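Local atomic coordinates of inositol-1-monophosphatase (Mycobacterium tuberculosis, PDB entry 2Q74), a protein that probably removes the phosphate from inositol 1-phosphate with the help of magnesium, giving the free myo-inositol that mycobacteria need. Residues 133-138 with 142-147; 217-222 with 240-245. All blocks are in the same frame, centred on the assembly; numbering follows the deposited sequence.

Contact 1 of 2, residues 133-138 with 142-147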
ATOM      1  N   ALA A 133     -23.439  12.745  -2.920  1.00 66.00           N
ATOM      2  CA  ALA A 133     -22.612  12.393  -4.062  1.00 65.28           C
ATOM      3  C   ALA A 133     -21.143  12.643  -3.763  1.00 64.24           C
ATOM      4  O   ALA A 133     -20.795  13.481  -2.931  1.00 64.27           O
ATOM      5  CB  ALA A 133     -23.043  13.181  -5.279  1.00 65.34           C
ATOM      6  N   GLY A 134     -20.277  11.907  -4.442  1.00 62.77           N
ATOM      7  CA  GLY A 134     -18.868  11.963  -4.106  1.00 61.55           C
ATOM      8  C   GLY A 134     -17.952  11.380  -5.151  1.00 60.00           C
ATOM      9  O   GLY A 134     -18.381  10.606  -5.997  1.00 59.90           O
ATOM     10  N   ALA A 135     -16.682  11.754  -5.082  1.00 58.21           N
ATOM     11  CA  ALA A 135     -15.688  11.228  -6.029  1.00 57.06           C
ATOM     12  C   ALA A 135     -14.330  11.234  -5.386  1.00 55.87           C
ATOM     13  O   ALA A 135     -13.937  12.246  -4.789  1.00 56.81           O
ATOM     14  CB  ALA A 135     -15.668  12.049  -7.310  1.00 56.40           C
ATOM     15  N   VAL A 136     -13.619  10.114  -5.472  1.00 54.42           N
ATOM     16  CA  VAL A 136     -12.235  10.051  -4.963  1.00 53.17           C
ATOM     17  C   VAL A 136     -11.342   9.667  -6.106  1.00 52.76           C
ATOM     18  O   VAL A 136     -11.533   8.635  -6.747  1.00 52.49           O
ATOM     19  CB  VAL A 136     -12.046   8.990  -3.836  1.00 53.03           C
ATOM     20  CG1 VAL A 136     -10.549   8.893  -3.410  1.00 52.57           C
ATOM     21  CG2 VAL A 136     -12.938   9.278  -2.641  1.00 51.10           C
ATOM     22  N   ALA A 137     -10.354  10.499  -6.365  1.00 53.04           N
ATOM     23  CA  ALA A 137      -9.435  10.267  -7.490  1.00 52.97           C
ATOM     24  C   ALA A 137      -8.181   9.692  -6.909  1.00 53.21           C
ATOM     25  O   ALA A 137      -7.583  10.332  -6.073  1.00 53.71           O
ATOM     26  CB  ALA A 137      -9.119  11.565  -8.206  1.00 52.12           C
ATOM     27  N   ASP A 138      -7.809   8.493  -7.341  1.00 54.00           N
ATOM     28  CA  ASP A 138      -6.523   7.871  -7.016  1.00 54.94           C
ATOM     29  C   ASP A 138      -5.496   8.445  -7.989  1.00 55.40           C
ATOM     30  O   ASP A 138      -5.347   7.968  -9.121  1.00 55.71           O
ATOM     31  CB  ASP A 138      -6.622   6.334  -7.156  1.00 55.68           C
ATOM     32  CG  ASP A 138      -5.328   5.588  -6.739  1.00 58.40           C
ATOM     33  OD1 ASP A 138      -4.234   6.194  -6.692  1.00 60.62           O
ATOM     34  OD2 ASP A 138      -5.425   4.352  -6.485  1.00 62.59           O
ATOM     35  N   ARG A 142      -4.355   6.992 -11.738  1.00 61.40           N
ATOM     36  CA  ARG A 142      -5.129   7.642 -12.790  1.00 62.35           C
ATOM     37  C   ARG A 142      -6.515   7.049 -12.936  1.00 62.04           C
ATOM     38  O   ARG A 142      -6.994   6.811 -14.040  1.00 62.38           O
ATOM     39  CB  ARG A 142      -4.368   7.611 -14.116  1.00 63.19           C
ATOM     40  CG  ARG A 142      -3.172   8.490 -14.087  1.00 66.38           C
ATOM     41  CD  ARG A 142      -2.332   8.412 -15.315  1.00 71.85           C
ATOM     42  NE  ARG A 142      -1.209   9.323 -15.140  1.00 74.89           N
ATOM     43  CZ  ARG A 142      -0.121   9.352 -15.892  1.00 77.92           C
ATOM     44  NH1 ARG A 142       0.022   8.505 -16.909  1.00 80.10           N
ATOM     45  NH2 ARG A 142       0.841  10.231 -15.623  1.00 78.79           N
ATOM     46  N   THR A 143      -7.155   6.812 -11.800  1.00 61.69           N
ATOM     47  CA  THR A 143      -8.512   6.265 -11.768  1.00 61.13           C
ATOM     48  C   THR A 143      -9.403   7.157 -10.892  1.00 60.45           C
ATOM     49  O   THR A 143      -8.907   7.930 -10.084  1.00 60.10           O
ATOM     50  CB  THR A 143      -8.481   4.839 -11.207  1.00 61.10           C
ATOM     51  OG1 THR A 143      -7.946   4.874  -9.877  1.00 61.70           O
ATOM     52  CG2 THR A 143      -7.582   3.952 -12.044  1.00 60.62           C
ATOM     53  N   VAL A 144     -10.715   7.036 -11.048  1.00 59.93           N
ATOM     54  CA  VAL A 144     -11.647   7.826 -10.251  1.00 59.46           C
ATOM     55  C   VAL A 144     -12.810   6.953  -9.800  1.00 59.34           C
ATOM     56  O   VAL A 144     -13.483   6.300 -10.607  1.00 59.67           O
ATOM     57  CB  VAL A 144     -12.162   9.085 -11.009  1.00 59.33           C
ATOM     58  CG1 VAL A 144     -13.047   9.940 -10.099  1.00 58.41           C
ATOM     59  CG2 VAL A 144     -10.997   9.929 -11.509  1.00 59.10           C
ATOM     60  N   TYR A 145     -13.024   6.930  -8.491  1.00 59.40           N
ATOM     61  CA  TYR A 145     -14.153   6.217  -7.892  1.00 59.11           C
ATOM     62  C   TYR A 145     -15.231   7.247  -7.672  1.00 58.86           C
ATOM     63  O   TYR A 145     -14.916   8.364  -7.279  1.00 58.09           O
ATOM     64  CB  TYR A 145     -13.741   5.619  -6.544  1.00 59.31           C
ATOM     65  CG  TYR A 145     -12.609   4.619  -6.614  1.00 59.07           C
ATOM     66  CD1 TYR A 145     -11.270   5.039  -6.660  1.00 60.05           C
ATOM     67  CD2 TYR A 145     -12.873   3.259  -6.644  1.00 58.79           C
ATOM     68  CE1 TYR A 145     -10.220   4.106  -6.730  1.00 59.71           C
ATOM     69  CE2 TYR A 145     -11.867   2.337  -6.691  1.00 59.96           C
ATOM     70  CZ  TYR A 145     -10.528   2.753  -6.740  1.00 60.37           C
ATOM     71  OH  TYR A 145      -9.550   1.789  -6.814  1.00 59.65           O
ATOM     72  N   SER A 146     -16.493   6.884  -7.899  1.00 59.19           N
ATOM     73  CA  SER A 146     -17.589   7.805  -7.597  1.00 59.68           C
ATOM     74  C   SER A 146     -18.894   7.116  -7.290  1.00 60.46           C
ATOM     75  O   SER A 146     -19.078   5.946  -7.614  1.00 61.29           O
ATOM     76  CB  SER A 146     -17.797   8.772  -8.756  1.00 59.74           C
ATOM     77  OG  SER A 146     -18.058   8.078  -9.971  1.00 59.51           O
ATOM     78  N   ALA A 147     -19.809   7.859  -6.671  1.00 61.01           N
ATOM     79  CA  ALA A 147     -21.108   7.329  -6.309  1.00 61.27           C
ATOM     80  C   ALA A 147     -22.073   8.475  -6.080  1.00 61.91           C
ATOM     81  O   ALA A 147     -21.653   9.622  -5.936  1.00 61.98           O
ATOM     82  CB  ALA A 147     -20.988   6.490  -5.066  1.00 60.91           C
TER
HETATM   83  O   HOH W   1      -7.065   3.217  -8.106  1.00 58.46           O

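Contact 2 of 2, residues 217-222 with 240-245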
ATOM      1  N   MET A 217     -11.147   0.952  -1.618  1.00 55.03           N
ATOM      2  CA  MET A 217     -10.750  -0.443  -1.731  1.00 55.80           C
ATOM      3  C   MET A 217     -11.904  -1.363  -1.260  1.00 55.10           C
ATOM      4  O   MET A 217     -12.213  -2.386  -1.880  1.00 53.82           O
ATOM      5  CB  MET A 217      -9.471  -0.694  -0.962  1.00 55.03           C
ATOM      6  CG  MET A 217      -8.257  -0.124  -1.688  1.00 57.13           C
ATOM      7  SD  MET A 217      -6.709  -0.540  -0.845  1.00 59.99           S
ATOM      8  CE  MET A 217      -6.505   1.014  -0.010  1.00 61.10           C
ATOM      9  N   VAL A 218     -12.523  -0.988  -0.149  1.00 55.58           N
ATOM     10  CA  VAL A 218     -13.629  -1.778   0.391  1.00 56.03           C
ATOM     11  C   VAL A 218     -14.742  -1.872  -0.662  1.00 56.53           C
ATOM     12  O   VAL A 218     -15.208  -2.961  -0.998  1.00 56.42           O
ATOM     13  CB  VAL A 218     -14.147  -1.187   1.702  1.00 56.07           C
ATOM     14  CG1 VAL A 218     -15.404  -1.889   2.144  1.00 54.25           C
ATOM     15  CG2 VAL A 218     -13.048  -1.282   2.798  1.00 56.01           C
ATOM     16  N   ALA A 219     -15.058  -0.729  -1.262  1.00 57.09           N
ATOM     17  CA  ALA A 219     -16.020  -0.651  -2.330  1.00 57.59           C
ATOM     18  C   ALA A 219     -15.658  -1.544  -3.507  1.00 58.25           C
ATOM     19  O   ALA A 219     -16.489  -2.227  -4.056  1.00 59.23           O
ATOM     20  CB  ALA A 219     -16.165   0.785  -2.783  1.00 57.29           C
ATOM     21  N   ALA A 220     -14.405  -1.526  -3.909  1.00 59.42           N
ATOM     22  CA  ALA A 220     -13.947  -2.291  -5.060  1.00 59.70           C
ATOM     23  C   ALA A 220     -13.753  -3.766  -4.743  1.00 60.42           C
ATOM     24  O   ALA A 220     -13.684  -4.580  -5.650  1.00 61.05           O
ATOM     25  CB  ALA A 220     -12.666  -1.728  -5.561  1.00 59.35           C
ATOM     26  N   GLY A 221     -13.659  -4.118  -3.463  1.00 61.20           N
ATOM     27  CA  GLY A 221     -13.401  -5.505  -3.050  1.00 61.18           C
ATOM     28  C   GLY A 221     -11.923  -5.786  -2.833  1.00 61.48           C
ATOM     29  O   GLY A 221     -11.530  -6.933  -2.737  1.00 61.56           O
ATOM     30  N   ARG A 222     -11.101  -4.751  -2.748  1.00 62.08           N
ATOM     31  CA  ARG A 222      -9.671  -4.945  -2.485  1.00 62.79           C
ATOM     32  C   ARG A 222      -9.351  -5.065  -0.995  1.00 61.48           C
ATOM     33  O   ARG A 222      -8.285  -5.530  -0.634  1.00 61.27           O
ATOM     34  CB  ARG A 222      -8.880  -3.807  -3.097  1.00 63.76           C
ATOM     35  CG  ARG A 222      -9.177  -3.662  -4.557  1.00 68.19           C
ATOM     36  CD  ARG A 222      -8.160  -2.807  -5.253  1.00 75.38           C
ATOM     37  NE  ARG A 222      -8.651  -2.379  -6.554  1.00 78.29           N
ATOM     38  CZ  ARG A 222      -7.926  -1.740  -7.468  1.00 81.41           C
ATOM     39  NH1 ARG A 222      -6.644  -1.452  -7.247  1.00 81.35           N
ATOM     40  NH2 ARG A 222      -8.500  -1.393  -8.620  1.00 82.89           N
ATOM     41  N   ALA A 240     -17.001   7.149   2.046  1.00 61.85           N
ATOM     42  CA  ALA A 240     -18.025   6.481   2.836  1.00 61.54           C
ATOM     43  C   ALA A 240     -19.231   6.142   1.957  1.00 61.14           C
ATOM     44  O   ALA A 240     -19.724   5.009   1.968  1.00 60.35           O
ATOM     45  CB  ALA A 240     -18.433   7.352   4.015  1.00 61.00           C
ATOM     46  N   LEU A 241     -19.664   7.126   1.177  1.00 61.19           N
ATOM     47  CA  LEU A 241     -20.827   6.980   0.294  1.00 61.56           C
ATOM     48  C   LEU A 241     -20.528   5.927  -0.744  1.00 61.32           C
ATOM     49  O   LEU A 241     -21.367   5.088  -1.077  1.00 61.36           O
ATOM     50  CB  LEU A 241     -21.132   8.304  -0.407  1.00 61.60           C
ATOM     51  CG  LEU A 241     -22.544   8.666  -0.866  1.00 63.01           C
ATOM     52  CD1 LEU A 241     -22.472   9.577  -2.127  1.00 63.30           C
ATOM     53  CD2 LEU A 241     -23.447   7.486  -1.120  1.00 63.78           C
ATOM     54  N   ILE A 242     -19.317   5.992  -1.266  1.00 61.53           N
ATOM     55  CA  ILE A 242     -18.895   5.086  -2.319  1.00 61.29           C
ATOM     56  C   ILE A 242     -18.954   3.647  -1.813  1.00 62.19           C
ATOM     57  O   ILE A 242     -19.641   2.803  -2.407  1.00 62.41           O
ATOM     58  CB  ILE A 242     -17.501   5.412  -2.838  1.00 61.23           C
ATOM     59  CG1 ILE A 242     -17.506   6.790  -3.545  1.00 60.34           C
ATOM     60  CG2 ILE A 242     -17.083   4.319  -3.800  1.00 60.62           C
ATOM     61  CD1 ILE A 242     -16.142   7.395  -3.818  1.00 59.26           C
ATOM     62  N   ALA A 243     -18.288   3.382  -0.687  1.00 62.52           N
ATOM     63  CA  ALA A 243     -18.392   2.065  -0.052  1.00 62.53           C
ATOM     64  C   ALA A 243     -19.881   1.672   0.195  1.00 62.16           C
ATOM     65  O   ALA A 243     -20.310   0.562  -0.101  1.00 61.87           O
ATOM     66  CB  ALA A 243     -17.573   2.026   1.219  1.00 62.01           C
ATOM     67  N   ALA A 244     -20.672   2.603   0.687  1.00 62.43           N
ATOM     68  CA  ALA A 244     -22.097   2.316   0.989  1.00 62.28           C
ATOM     69  C   ALA A 244     -22.822   1.913  -0.284  1.00 62.40           C
ATOM     70  O   ALA A 244     -23.474   0.891  -0.341  1.00 62.67           O
ATOM     71  CB  ALA A 244     -22.771   3.515   1.640  1.00 61.34           C
ATOM     72  N   GLU A 245     -22.652   2.689  -1.335  1.00 63.01           N
ATOM     73  CA  GLU A 245     -23.328   2.392  -2.593  1.00 63.53           C
ATOM     74  C   GLU A 245     -22.813   1.126  -3.268  1.00 63.36           C
ATOM     75  O   GLU A 245     -23.377   0.674  -4.274  1.00 63.13           O
ATOM     76  CB  GLU A 245     -23.198   3.578  -3.551  1.00 63.96           C
ATOM     77  CG  GLU A 245     -24.041   4.784  -3.164  1.00 65.22           C
ATOM     78  CD  GLU A 245     -25.516   4.494  -3.159  1.00 67.16           C
ATOM     79  OE1 GLU A 245     -25.985   3.710  -4.025  1.00 68.30           O
ATOM     80  OE2 GLU A 245     -26.211   5.056  -2.281  1.00 68.91           O
TER

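Contact 1 of 2, residues 133-138 with 142-147
An antiparallel beta hairpin joins residues 133-138 to 142-147, and a G1 beta bulge sits at its turn, where Arg142 and Thr143 both face Asp138. The short strand axes run at 165° between their N-to-C directions, antiparallel with a modest tilt. Reciprocal backbone bonds define the register: Val136 N to Tyr145 O measures 2.8 Å and Tyr145 N to Val136 O 2.9 Å, and Gly134 pairs with Ala147 in the same way. Between these hydrogen-bonded pairs lie the non-hydrogen-bonded pairs Ala135-Ser146 and Ala137-Val144. At the bulge Asp138 N donates to Thr143 O, whereas Asp138 O receives only weak bonds from the amides of Arg142 and Thr143.

One face of the hairpin carries Val136, Asp138, Thr143 and Tyr145. Asp138 and Thr143 lie side by side and point the same way, with Asp138 CB 3.4 Å from Thr143 OG1. With CG anti to the backbone N (chi1 -176°), the Asp138 carboxylate reaches a water that donates a hydrogen bond to OD2 at 2.6 Å. The same water is hydrogen-bonded to Thr143 OG1 and, at 3.1 Å, to Tyr145 OH, so one molecule ties three side chains together. The Tyr145 ring presents its edge to the opposite strand, with Val136 O in the ring plane, 3.6 Å from CD1. This face packs on helix 211-220.

The other face is made of small groups, Ala135, Ala137, Val144 and Ser146. Ala137 CB meets Val144 CG2 at 4.1 Å, helix 8-33 covers the alanines, and Ser146 OG is hydrogen-bonded to Glu16 of that helix. A central hairpin with helices against both faces is the layered alpha-beta-alpha build of the inositol monophosphatase fold.

Contact 2 of 2, residues 217-222 with 240-245
Ala219, in the last turn of helix 211-220, meets Ile242 and Ala243 of helix 233-245 through a single methyl group. Its CB points toward the other helix and lies 3.7 Å from Ala243 CA and 3.8 Å from Ile242 CG2. The methyl of Ala243 is farther off, with its CB 4.4 Å from Ala219 CB, so Ala219 rests chiefly against the backbone carbon of Ala243 and the short branch of Ile242. The small side chains permit a close approach: the CA atoms of Ala219 and Ala243 are 4.3 Å apart.

Ile242 divides its two branches between different neighbours. CG2, anti to the backbone N, does the touching, while CG1 lies beside that N (chi1 -66°) and, with chi2 at 166°, extends CD1 away from Ala219 toward the strands bearing Val136 and Tyr145. Only 124 Å² is buried between the segments, in keeping with an apolar contact confined to three buried residues.

Helix 211-220 ends just past Ala220. Gly221 has positive phi (94°), its N bonds Val218 O, and Arg222 N bonds Met217 O at 2.8 Å, which makes a Schellman motif. Arg222 then leads toward the second subunit, where it packs on Gly115 of that chain. Close alanine-mediated packing of two helices, one finished by a Schellman motif, belongs here to the central helical layer between the two sheets of the alpha-beta-alpha-beta-alpha sandwich.

Overall arrangement
The centres of contacts 1 and 2 are about 11 Å apart, and the two contacts touch directly where the helix pair lies on the hairpin. Ile242 is the main bridge: its CA is 3.7 Å from Ala147 CB and its CD1 3.8 Å from Tyr145 O. Farther along, Leu241 CD1 packs 3.4 Å from Ala133 N. Neither contact contains a residue of the probable metal and substrate site. The side chain of Val136 in contact 1 is about 7 Å from that of Asp107, a likely magnesium ligand, whereas the side chain of Ile242 in contact 2 is about 11 Å from that of Asp107. Helix 233-245 nevertheless carries Asp235, another likely ligand, in its first turn.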